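Local coordinates for protein acylneuraminate lyase (Mycoplasma synoviae, PDB 4N4P) that belongs to the dihydrodipicolinate synthetase family of TIM-barrel proteins and is built as an assembly of four chains, at residues Gly9-Met14 / Arg76-Ala81; Val33-Glu38 / Ala259-His264. All blocks are in the same frame, centred on the assembly; numbering follows the deposited sequence.

Contact 1. Residues Gly9-Met14 / Arg76-Ala81; sequences GLFPAM and RVTLIA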
ATOM      1  N   GLY A   9      24.307 -23.350  -1.305  1.00  9.26           N
ATOM      2  CA  GLY A   9      23.404 -24.396  -0.883  1.00  8.60           C
ATOM      3  C   GLY A   9      22.369 -23.927   0.126  1.00  8.50           C
ATOM      4  O   GLY A   9      21.943 -22.754   0.119  1.00  8.64           O
ATOM      5  N   LEU A  10      21.967 -24.847   1.006  1.00  7.59           N
ATOM      6  CA  LEU A  10      20.859 -24.567   1.916  1.00  7.80           C
ATOM      7  C   LEU A  10      21.311 -24.249   3.331  1.00  7.74           C
ATOM      8  O   LEU A  10      22.068 -25.015   3.945  1.00  7.16           O
ATOM      9  CB  LEU A  10      19.896 -25.745   1.974  1.00  7.68           C
ATOM     10  CG  LEU A  10      19.209 -26.100   0.666  1.00  8.45           C
ATOM     11  CD1 LEU A  10      18.312 -27.337   0.930  1.00  7.59           C
ATOM     12  CD2 LEU A  10      18.369 -24.912   0.150  1.00  8.99           C
ATOM     13  N   PHE A  11      20.791 -23.133   3.839  1.00  7.07           N
ATOM     14  CA  PHE A  11      21.031 -22.661   5.209  1.00  7.24           C
ATOM     15  C   PHE A  11      19.680 -22.490   5.923  1.00  7.34           C
ATOM     16  O   PHE A  11      19.097 -21.412   5.849  1.00  7.57           O
ATOM     17  CB  PHE A  11      21.709 -21.297   5.167  1.00  7.26           C
ATOM     18  CG  PHE A  11      23.156 -21.341   4.742  1.00  8.80           C
ATOM     19  CD1 PHE A  11      23.510 -21.757   3.466  1.00 10.38           C
ATOM     20  CD2 PHE A  11      24.149 -20.976   5.629  1.00 10.70           C
ATOM     21  CE1 PHE A  11      24.852 -21.811   3.074  1.00 11.00           C
ATOM     22  CE2 PHE A  11      25.507 -20.994   5.250  1.00 11.73           C
ATOM     23  CZ  PHE A  11      25.856 -21.437   3.995  1.00 12.55           C
ATOM     24  N   PRO A  12      19.204 -23.517   6.642  1.00  7.54           N
ATOM     25  CA  PRO A  12      18.015 -23.313   7.469  1.00  7.31           C
ATOM     26  C   PRO A  12      18.237 -22.162   8.449  1.00  8.02           C
ATOM     27  O   PRO A  12      19.338 -22.004   9.037  1.00  8.44           O
ATOM     28  CB  PRO A  12      17.885 -24.636   8.254  1.00  8.30           C
ATOM     29  CG  PRO A  12      19.296 -25.261   8.173  1.00  8.70           C
ATOM     30  CD  PRO A  12      19.771 -24.872   6.816  1.00  6.95           C
ATOM     31  N   ALA A  13      17.205 -21.347   8.605  1.00  7.22           N
ATOM     32  CA  ALA A  13      17.172 -20.341   9.659  1.00  7.56           C
ATOM     33  C   ALA A  13      16.733 -21.052  10.935  1.00  8.21           C
ATOM     34  O   ALA A  13      15.539 -21.296  11.171  1.00  8.45           O
ATOM     35  CB  ALA A  13      16.223 -19.209   9.294  1.00  6.98           C
ATOM     36  N   MET A  14      17.719 -21.431  11.727  1.00  7.84           N
ATOM     37  CA  MET A  14      17.525 -22.367  12.832  1.00  9.06           C
ATOM     38  C   MET A  14      16.546 -21.853  13.870  1.00  8.59           C
ATOM     39  O   MET A  14      16.629 -20.714  14.257  1.00  8.63           O
ATOM     40  CB  MET A  14      18.859 -22.616  13.536  1.00  8.55           C
ATOM     41  CG  MET A  14      18.817 -23.877  14.404  1.00 10.76           C
ATOM     42  SD  MET A  14      20.334 -24.049  15.334  1.00 13.23           S
ATOM     43  CE  MET A  14      20.053 -22.941  16.698  1.00 10.88           C
ATOM     44  N   ARG A  76      31.523 -28.601  11.037  1.00 13.37           N
ATOM     45  CA  ARG A  76      31.028 -29.478   9.959  1.00 12.88           C
ATOM     46  C   ARG A  76      30.399 -28.701   8.800  1.00 12.96           C
ATOM     47  O   ARG A  76      30.697 -28.960   7.635  1.00 13.35           O
ATOM     48  CB  ARG A  76      30.036 -30.510  10.480  1.00 12.74           C
ATOM     49  CG  ARG A  76      30.708 -31.622  11.284  1.00 13.42           C
ATOM     50  CD  ARG A  76      29.683 -32.546  11.877  1.00 11.93           C
ATOM     51  NE  ARG A  76      28.891 -31.931  12.946  1.00 12.47           N
ATOM     52  CZ  ARG A  76      27.799 -32.476  13.466  1.00 12.41           C
ATOM     53  NH1 ARG A  76      27.324 -33.631  12.980  1.00 14.91           N
ATOM     54  NH2 ARG A  76      27.161 -31.863  14.452  1.00 13.27           N
ATOM     55  N   VAL A  77      29.528 -27.751   9.133  1.00 10.51           N
ATOM     56  CA  VAL A  77      28.889 -26.937   8.097  1.00  9.91           C
ATOM     57  C   VAL A  77      29.166 -25.457   8.321  1.00  9.04           C
ATOM     58  O   VAL A  77      29.696 -25.067   9.349  1.00  9.42           O
ATOM     59  CB  VAL A  77      27.361 -27.234   7.992  1.00  8.59           C
ATOM     60  CG1 VAL A  77      27.106 -28.727   7.735  1.00  9.69           C
ATOM     61  CG2 VAL A  77      26.589 -26.701   9.230  1.00  9.03           C
ATOM     62  N   THR A  78      28.811 -24.629   7.343  1.00  8.54           N
ATOM     63  CA  THR A  78      29.050 -23.172   7.408  1.00  9.36           C
ATOM     64  C   THR A  78      28.100 -22.577   8.437  1.00  9.38           C
ATOM     65  O   THR A  78      26.964 -23.033   8.526  1.00  9.06           O
ATOM     66  CB  THR A  78      28.809 -22.564   6.016  1.00  8.61           C
ATOM     67  OG1 THR A  78      29.683 -23.235   5.078  1.00  8.91           O
ATOM     68  CG2 THR A  78      29.079 -21.025   5.970  1.00  8.87           C
ATOM     69  N   LEU A  79      28.568 -21.595   9.202  1.00  8.99           N
ATOM     70  CA  LEU A  79      27.703 -20.946  10.201  1.00  9.51           C
ATOM     71  C   LEU A  79      27.595 -19.466   9.969  1.00  9.09           C
ATOM     72  O   LEU A  79      28.586 -18.797   9.755  1.00 10.19           O
ATOM     73  CB  LEU A  79      28.227 -21.190  11.621  1.00 10.22           C
ATOM     74  CG  LEU A  79      28.257 -22.637  12.147  1.00  9.06           C
ATOM     75  CD1 LEU A  79      28.837 -22.690  13.548  1.00  9.94           C
ATOM     76  CD2 LEU A  79      26.869 -23.294  12.114  1.00 11.79           C
ATOM     77  N   ILE A  80      26.372 -18.952  10.033  1.00  8.67           N
ATOM     78  CA  ILE A  80      26.112 -17.527   9.967  1.00  8.09           C
ATOM     79  C   ILE A  80      25.258 -17.162  11.161  1.00  8.61           C
ATOM     80  O   ILE A  80      24.291 -17.845  11.450  1.00  8.78           O
ATOM     81  CB  ILE A  80      25.371 -17.125   8.667  1.00  8.19           C
ATOM     82  CG1 ILE A  80      26.123 -17.642   7.425  1.00  7.67           C
ATOM     83  CG2 ILE A  80      25.211 -15.617   8.599  1.00  7.70           C
ATOM     84  CD1 ILE A  80      25.394 -17.376   6.118  1.00  8.35           C
ATOM     85  N   ALA A  81      25.637 -16.099  11.873  1.00  9.47           N
ATOM     86  CA  ALA A  81      24.866 -15.621  13.022  1.00 10.02           C
ATOM     87  C   ALA A  81      24.259 -14.260  12.750  1.00 10.20           C
ATOM     88  O   ALA A  81      24.973 -13.316  12.435  1.00 10.46           O
ATOM     89  CB  ALA A  81      25.781 -15.510  14.280  1.00 10.33           C
TER
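Phe11 lays the far end of its ring against the side chains of Thr78 and Ile80, two positions apart on strand 78-82 and both pointing toward strand 9-12. The methyl of Thr78 comes at the ring edge, close to the ring plane, with Phe11 CE2 to Thr78 CG2 at 3.6 Å. The stem of the threonine joins in, since Phe11 CZ lies 3.8 Å from Thr78 CB. Ile80 approaches differently: its chain runs at about a right angle to the phenylalanine side chain, and its tip meets the ring obliquely, Phe11 CE2 to Ile80 CD1 being 3.7 Å and Phe11 CD2 to Ile80 CD1 3.8 Å. The ring carbon CE2 thus touches both methyl groups, which reach it from roughly perpendicular directions, and the contact is wholly apolar.

The threonine torsion sorts its two branches. With chi1 at -57°, CG2 stands opposite the backbone N and faces the ring, while OG1 is turned to bond with the carbonyl O of Lys6, so the buried hydroxyl has its acceptor just ahead of strand 9-12. On the phenylalanine side, Gly9 O also lies at the ring edge in its plane.

The backbones do not pair here. The nearest CA atoms, those of Phe11 and Thr78, are 8.3 Å apart, too far for neighbouring strands of a sheet. Strand 9-12 instead bonds through Gly9 and Phe11 to Phe207 on one flank and through Leu10 to Gly44 on the other; Ile80 packs on Tyr46, so strand 44-47 lies between 9-12 and 78-82 in barrel order. Buried side chains directed inward from non-adjacent parallel strands, meeting across the interior about 7 Å from the chain centre, are the mark of the TIM-barrel core.

Contact 2. Residues Val33-Glu38 / Ala259-His264; sequences VNFLVE and AIMRLH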
ATOM      1  N   VAL A  33      20.994 -28.717  16.003  1.00 10.23           N
ATOM      2  CA  VAL A  33      22.172 -28.613  15.114  1.00 10.51           C
ATOM      3  C   VAL A  33      22.492 -29.974  14.489  1.00 10.52           C
ATOM      4  O   VAL A  33      22.640 -30.090  13.262  1.00 10.36           O
ATOM      5  CB  VAL A  33      23.408 -27.983  15.830  1.00 10.04           C
ATOM      6  CG1 VAL A  33      24.697 -28.056  14.927  1.00 10.12           C
ATOM      7  CG2 VAL A  33      23.130 -26.536  16.210  1.00 11.05           C
ATOM      8  N   ASN A  34      22.579 -31.031  15.310  1.00 10.64           N
ATOM      9  CA  ASN A  34      22.842 -32.358  14.760  1.00 10.98           C
ATOM     10  C   ASN A  34      21.798 -32.802  13.750  1.00 11.40           C
ATOM     11  O   ASN A  34      22.134 -33.419  12.748  1.00 12.32           O
ATOM     12  CB  ASN A  34      22.967 -33.417  15.869  1.00 11.17           C
ATOM     13  CG  ASN A  34      24.180 -33.204  16.781  1.00 14.35           C
ATOM     14  OD1 ASN A  34      25.135 -32.486  16.467  1.00 15.66           O
ATOM     15  ND2 ASN A  34      24.144 -33.877  17.935  1.00 18.64           N
ATOM     16  N   PHE A  35      20.522 -32.523  14.023  1.00 11.07           N
ATOM     17  CA  PHE A  35      19.444 -32.882  13.108  1.00 11.20           C
ATOM     18  C   PHE A  35      19.665 -32.187  11.749  1.00 10.72           C
ATOM     19  O   PHE A  35      19.591 -32.823  10.683  1.00 10.39           O
ATOM     20  CB  PHE A  35      18.093 -32.476  13.730  1.00 10.68           C
ATOM     21  CG  PHE A  35      16.906 -32.705  12.835  1.00 12.06           C
ATOM     22  CD1 PHE A  35      16.443 -33.988  12.580  1.00 11.67           C
ATOM     23  CD2 PHE A  35      16.228 -31.607  12.275  1.00 11.63           C
ATOM     24  CE1 PHE A  35      15.315 -34.192  11.768  1.00 12.38           C
ATOM     25  CE2 PHE A  35      15.121 -31.796  11.478  1.00 12.45           C
ATOM     26  CZ  PHE A  35      14.656 -33.089  11.225  1.00 13.84           C
ATOM     27  N   LEU A  36      20.004 -30.906  11.795  1.00 10.31           N
ATOM     28  CA  LEU A  36      20.209 -30.130  10.561  1.00 10.20           C
ATOM     29  C   LEU A  36      21.409 -30.648   9.768  1.00 10.88           C
ATOM     30  O   LEU A  36      21.341 -30.842   8.546  1.00 10.49           O
ATOM     31  CB  LEU A  36      20.380 -28.643  10.884  1.00 10.23           C
ATOM     32  CG  LEU A  36      19.137 -28.003  11.529  1.00  8.18           C
ATOM     33  CD1 LEU A  36      19.367 -26.519  11.832  1.00  8.87           C
ATOM     34  CD2 LEU A  36      17.941 -28.204  10.578  1.00  8.05           C
ATOM     35  N   VAL A  37      22.512 -30.884  10.469  1.00 11.05           N
ATOM     36  CA  VAL A  37      23.724 -31.377   9.821  1.00 11.84           C
ATOM     37  C   VAL A  37      23.544 -32.812   9.335  1.00 12.59           C
ATOM     38  O   VAL A  37      23.875 -33.122   8.200  1.00 11.85           O
ATOM     39  CB  VAL A  37      24.939 -31.297  10.783  1.00 11.56           C
ATOM     40  CG1 VAL A  37      26.215 -31.945  10.154  1.00 13.00           C
ATOM     41  CG2 VAL A  37      25.207 -29.817  11.198  1.00 10.24           C
ATOM     42  N   GLU A  38      23.027 -33.686  10.196  1.00 13.68           N
ATOM     43  CA  GLU A  38      23.108 -35.133   9.927  1.00 14.36           C
ATOM     44  C   GLU A  38      21.915 -35.700   9.197  1.00 14.85           C
ATOM     45  O   GLU A  38      22.059 -36.646   8.420  1.00 15.30           O
ATOM     46  CB  GLU A  38      23.332 -35.902  11.242  1.00 15.05           C
ATOM     47  CG  GLU A  38      24.586 -35.466  11.977  1.00 14.52           C
ATOM     48  CD  GLU A  38      24.586 -35.843  13.465  1.00 18.22           C
ATOM     49  OE1 GLU A  38      23.805 -36.726  13.882  1.00 20.78           O
ATOM     50  OE2 GLU A  38      25.359 -35.230  14.226  1.00 18.59           O
ATOM     51  N   ALA A 259       7.432 -28.637  16.289  1.00  8.89           N
ATOM     52  CA  ALA A 259       6.624 -29.856  16.405  1.00  8.75           C
ATOM     53  C   ALA A 259       7.083 -30.969  15.475  1.00  8.71           C
ATOM     54  O   ALA A 259       7.093 -32.161  15.846  1.00  7.76           O
ATOM     55  CB  ALA A 259       5.147 -29.542  16.163  1.00  8.34           C
ATOM     56  N   ILE A 260       7.457 -30.584  14.255  1.00  8.46           N
ATOM     57  CA  ILE A 260       7.973 -31.559  13.286  1.00  9.52           C
ATOM     58  C   ILE A 260       9.272 -32.156  13.793  1.00 10.18           C
ATOM     59  O   ILE A 260       9.458 -33.370  13.766  1.00 10.72           O
ATOM     60  CB  ILE A 260       8.089 -30.959  11.871  1.00  9.20           C
ATOM     61  CG1 ILE A 260       6.673 -30.669  11.343  1.00  8.86           C
ATOM     62  CG2 ILE A 260       8.862 -31.926  10.925  1.00 11.25           C
ATOM     63  CD1 ILE A 260       6.634 -29.717  10.106  1.00  7.34           C
ATOM     64  N   MET A 261      10.159 -31.303  14.286  1.00 10.90           N
ATOM     65  CA  MET A 261      11.393 -31.798  14.878  1.00 11.27           C
ATOM     66  C   MET A 261      11.119 -32.732  16.044  1.00 11.62           C
ATOM     67  O   MET A 261      11.691 -33.829  16.078  1.00 12.26           O
ATOM     68  CB  MET A 261      12.312 -30.654  15.279  1.00 11.17           C
ATOM     69  CG  MET A 261      12.872 -29.944  14.068  1.00 11.00           C
ATOM     70  SD  MET A 261      14.105 -28.758  14.600  1.00 12.83           S
ATOM     71  CE  MET A 261      14.421 -27.832  13.090  1.00 13.08           C
ATOM     72  N   ARG A 262      10.230 -32.327  16.960  1.00 12.36           N
ATOM     73  CA  ARG A 262       9.874 -33.192  18.105  1.00 13.45           C
ATOM     74  C   ARG A 262       9.351 -34.546  17.658  1.00 13.47           C
ATOM     75  O   ARG A 262       9.704 -35.580  18.238  1.00 13.92           O
ATOM     76  CB  ARG A 262       8.838 -32.526  19.013  1.00 13.20           C
ATOM     77  CG  ARG A 262       9.380 -31.304  19.749  1.00 13.29           C
ATOM     78  CD  ARG A 262       8.477 -30.967  20.937  1.00 13.54           C
ATOM     79  NE  ARG A 262       7.082 -30.782  20.548  1.00 12.06           N
ATOM     80  CZ  ARG A 262       6.567 -29.643  20.075  1.00 13.22           C
ATOM     81  NH1 ARG A 262       7.338 -28.567  19.863  1.00 14.05           N
ATOM     82  NH2 ARG A 262       5.276 -29.593  19.763  1.00  9.69           N
ATOM     83  N   LEU A 263       8.494 -34.538  16.639  1.00 13.65           N
ATOM     84  CA  LEU A 263       7.965 -35.763  16.017  1.00 14.40           C
ATOM     85  C   LEU A 263       9.090 -36.667  15.504  1.00 14.55           C
ATOM     86  O   LEU A 263       8.931 -37.887  15.471  1.00 14.63           O
ATOM     87  CB  LEU A 263       7.010 -35.418  14.864  1.00 13.98           C
ATOM     88  CG  LEU A 263       6.359 -36.563  14.081  1.00 16.61           C
ATOM     89  CD1 LEU A 263       5.426 -37.362  15.010  1.00 15.72           C
ATOM     90  CD2 LEU A 263       5.597 -36.002  12.849  1.00 15.80           C
ATOM     91  N   HIS A 264      10.209 -36.073  15.100  1.00 15.03           N
ATOM     92  CA  HIS A 264      11.367 -36.847  14.627  1.00 15.71           C
ATOM     93  C   HIS A 264      12.372 -37.151  15.754  1.00 16.12           C
ATOM     94  O   HIS A 264      13.534 -37.497  15.471  1.00 15.95           O
ATOM     95  CB  HIS A 264      12.050 -36.110  13.482  1.00 16.65           C
ATOM     96  CG  HIS A 264      11.267 -36.150  12.213  1.00 17.48           C
ATOM     97  ND1 HIS A 264      10.163 -35.351  11.992  1.00 20.94           N
ATOM     98  CD2 HIS A 264      11.395 -36.930  11.117  1.00 21.06           C
ATOM     99  CE1 HIS A 264       9.658 -35.625  10.801  1.00 19.36           C
ATOM    100  NE2 HIS A 264      10.389 -36.579  10.250  1.00 21.88           N
TER
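Phe35 and Met261 supply most of the apolar packing between helix 26-39 and the end of helix 253-263. The ring meets the methionine stem rather than its tip: Phe35 CE2 is 3.9 Å from Met261 CG, and Phe35 CD2 is 4.2 Å from the same carbon. Phe35 reaches across because its CG stands opposite the backbone N (chi1 176°), which carries the ring out from helix 26-39. A looser touch joins Leu36 CD2 to Met261 CE at 4.3 Å; the methionine, extended beyond CG, delivers its methyl to the leucine branch while its stem stays by the ring. On the same side of the ring plane, but by CE1 instead of CE2, Phe35 CE1 lies 4.2 Å from His264 CB, so the histidine contributes its stem and not its imidazole.

The sulfur-aromatic term is a Met-aromatic contact of oblique geometry. Met261 SD is 5.2 Å from the centroid of the Phe35 ring and 51° off the ring normal, placing it neither squarely over the face nor at the edge.

Polar bonding serves the helix end instead of the interface. His264, the first residue to leave helical angles, folds back so that ND1 donates to Ile260 O over 2.8 Å in a nearly straight bond (170°). The acceptor lies in the imidazole plane, whereas the donor sits above the carbonyl plane. This bond fixes the ring rotation and, with a weak bond from His264 N, gives Ile260 O two donors.

Around the contact, Met261 and Leu36 both rest on Asn213 of helix 212-227, Ile260 and His264 pack on helix 280-294, and Val33 leans on helix 59-73. The interface therefore joins a helix of the barrel's outer layer to the C-terminal helices, clear of the strands' interior.

How the contacts relate
Contact 1 lies inside the barrel, about 7 Å from the chain centre, and contact 2 outside it, at about 16 Å; their own centres are about 14 Å apart. Helix 26-39 follows strand 9-12 in the chain, so the first segments of both contacts belong to one strand-helix unit, and Met14 CG packs on Leu36 CD1 at 3.7 Å. A polar join comes from Arg76, whose NH1 makes a salt bridge of 2.8 Å to Glu38 OE2, while its NH2 probably bonds Asn34 OD1 at 2.9 Å. Residues 76-81 thus meet residues 9-14 within the barrel and grip residues 33-38 near its outer surface.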